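Local coordinates for protein shikimate dehydrogenase (Thermotoga maritima, PDB 3U62) that probably catalyses the reversible NADPH-dependent reduction of 3-dehydroshikimate to shikimate in the chorismate pathway leading to aromatic amino acids, at residues A[108-113]-A[132-137]. Residues are numbered along the deposited sequence; the frame is centred on the assembly and turned at random.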
# COMPACT_ATOMS: atom_id res chain seq x y z
N LYS A 108 16.93 8.90 0.05
CA LYS A 108 18.32 8.62 -0.30
C LYS A 108 18.47 7.24 -0.94
O LYS A 108 17.76 6.29 -0.57
CB LYS A 108 19.22 8.76 0.93
CG LYS A 108 19.33 10.19 1.45
CD LYS A 108 20.27 10.28 2.64
CE LYS A 108 20.34 11.69 3.19
NZ LYS A 108 21.13 11.76 4.46
N GLU A 109 19.40 7.13 -1.88
CA GLU A 109 19.60 5.92 -2.67
C GLU A 109 20.95 5.27 -2.36
O GLU A 109 21.86 5.95 -1.88
CB GLU A 109 19.54 6.26 -4.16
CG GLU A 109 18.21 6.80 -4.62
CD GLU A 109 18.25 7.29 -6.05
OE1 GLU A 109 17.77 8.41 -6.31
OE2 GLU A 109 18.76 6.56 -6.93
N PRO A 110 21.08 3.96 -2.63
CA PRO A 110 20.11 3.02 -3.21
C PRO A 110 18.91 2.74 -2.31
O PRO A 110 19.01 2.86 -1.08
CB PRO A 110 20.92 1.74 -3.40
CG PRO A 110 22.34 2.19 -3.44
CD PRO A 110 22.40 3.31 -2.46
N VAL A 111 17.80 2.36 -2.93
CA VAL A 111 16.57 2.04 -2.22
C VAL A 111 16.26 0.55 -2.38
O VAL A 111 16.21 0.04 -3.50
CB VAL A 111 15.38 2.88 -2.74
CG1 VAL A 111 14.11 2.55 -1.97
CG2 VAL A 111 15.68 4.37 -2.64
N VAL A 112 16.05 -0.13 -1.25
CA VAL A 112 15.63 -1.53 -1.26
C VAL A 112 14.12 -1.61 -1.04
O VAL A 112 13.58 -1.00 -0.10
CB VAL A 112 16.38 -2.37 -0.19
CG1 VAL A 112 15.83 -3.79 -0.13
CG2 VAL A 112 17.86 -2.41 -0.49
N VAL A 113 13.44 -2.35 -1.91
CA VAL A 113 12.01 -2.60 -1.79
C VAL A 113 11.81 -4.10 -1.55
O VAL A 113 12.18 -4.92 -2.39
CB VAL A 113 11.24 -2.15 -3.07
CG1 VAL A 113 9.76 -2.49 -2.95
CG2 VAL A 113 11.43 -0.66 -3.31
N VAL A 132 13.81 8.76 -8.17
CA VAL A 132 14.70 7.74 -7.64
C VAL A 132 15.14 6.82 -8.78
O VAL A 132 14.31 6.39 -9.59
CB VAL A 132 14.04 6.92 -6.50
CG1 VAL A 132 14.93 5.79 -6.02
CG2 VAL A 132 13.67 7.83 -5.33
N LYS A 133 16.44 6.53 -8.84
CA LYS A 133 17.00 5.75 -9.94
C LYS A 133 17.44 4.34 -9.53
O LYS A 133 17.15 3.37 -10.24
CB LYS A 133 18.19 6.49 -10.56
CG LYS A 133 17.83 7.76 -11.33
CD LYS A 133 19.07 8.47 -11.85
CE LYS A 133 19.70 7.71 -13.01
NZ LYS A 133 21.14 8.07 -13.19
N ASP A 134 18.12 4.24 -8.40
CA ASP A 134 18.73 2.99 -7.97
C ASP A 134 17.80 2.23 -7.03
O ASP A 134 17.81 2.45 -5.81
CB ASP A 134 20.08 3.27 -7.30
CG ASP A 134 21.07 2.13 -7.46
OD1 ASP A 134 20.71 1.08 -8.04
OD2 ASP A 134 22.22 2.29 -7.00
N ILE A 135 16.99 1.34 -7.61
CA ILE A 135 16.00 0.58 -6.85
C ILE A 135 16.30 -0.91 -6.92
O ILE A 135 16.41 -1.49 -8.01
CB ILE A 135 14.55 0.87 -7.33
CG1 ILE A 135 14.25 2.37 -7.27
CG2 ILE A 135 13.54 0.09 -6.48
CD1 ILE A 135 13.07 2.82 -8.11
N TRP A 136 16.44 -1.53 -5.75
CA TRP A 136 16.72 -2.95 -5.63
C TRP A 136 15.54 -3.66 -4.98
O TRP A 136 15.22 -3.42 -3.82
CB TRP A 136 17.98 -3.20 -4.81
CG TRP A 136 19.21 -2.49 -5.30
CD1 TRP A 136 19.46 -2.04 -6.57
CD2 TRP A 136 20.38 -2.17 -4.53
NE1 TRP A 136 20.70 -1.45 -6.63
CE2 TRP A 136 21.29 -1.52 -5.40
CE3 TRP A 136 20.75 -2.37 -3.19
CZ2 TRP A 136 22.54 -1.07 -4.97
CZ3 TRP A 136 22.00 -1.92 -2.77
CH2 TRP A 136 22.88 -1.28 -3.66
N VAL A 137 14.90 -4.54 -5.74
CA VAL A 137 13.78 -5.33 -5.24
C VAL A 137 14.31 -6.63 -4.65
O VAL A 137 15.11 -7.33 -5.28
CB VAL A 137 12.73 -5.61 -6.35
CG1 VAL A 137 11.65 -6.56 -5.85
CG2 VAL A 137 12.11 -4.31 -6.83
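Pro-110 lies over one face of the Trp-136 indole, its CB 3.6 Å from the centroid of the six-membered ring and 13° off the normal, a CH-pi contact. CG of the proline reaches farther toward the rim and meets CH2 of Trp-136 at 3.5 Å, while CG2 of Val-112 approaches the ring obliquely near CE3. With its CG anti to the carbonyl carbon (chi1 -55°), the indole swings back along its own strand toward Pro-110, and its NE1 makes a weak hydrogen bond to OD1 of Asp-134 in the same segment.

One residue before the proline, and joined to it by a cis peptide, Glu-109 stretches across to the turn ahead of the second strand. Its OE2 accepts two backbone N-H groups from the same face of the carboxylate, well out of its plane: Asp-134 N at 2.8 Å, nearly straight at 168°, and Lys-133 N at 3.0 Å, more bent. CG1 of Val-132 packs against CD of Glu-109 and CG2 of Val-111. An alanine in place of Glu-109 removes the carboxylate and would probably leave the amides of Lys-133 and Asp-134 without this shared acceptor, with Val-132 CG1 losing the chain it packs against.

Beyond this, the strands pair in parallel: Val-111 N bonds to Asp-134 O, Trp-136 N to Val-111 O at 2.8 Å, and Val-113 N to Trp-136 O. Val-111, Val-113, Ile-135 and Val-137 turn their side chains to the sheet face covered by helix 118-129. Strands 111-114 and 135-139 with that helix form the beta-alpha-beta unit that opens the Rossmann-type domain, which probably binds NADP(H).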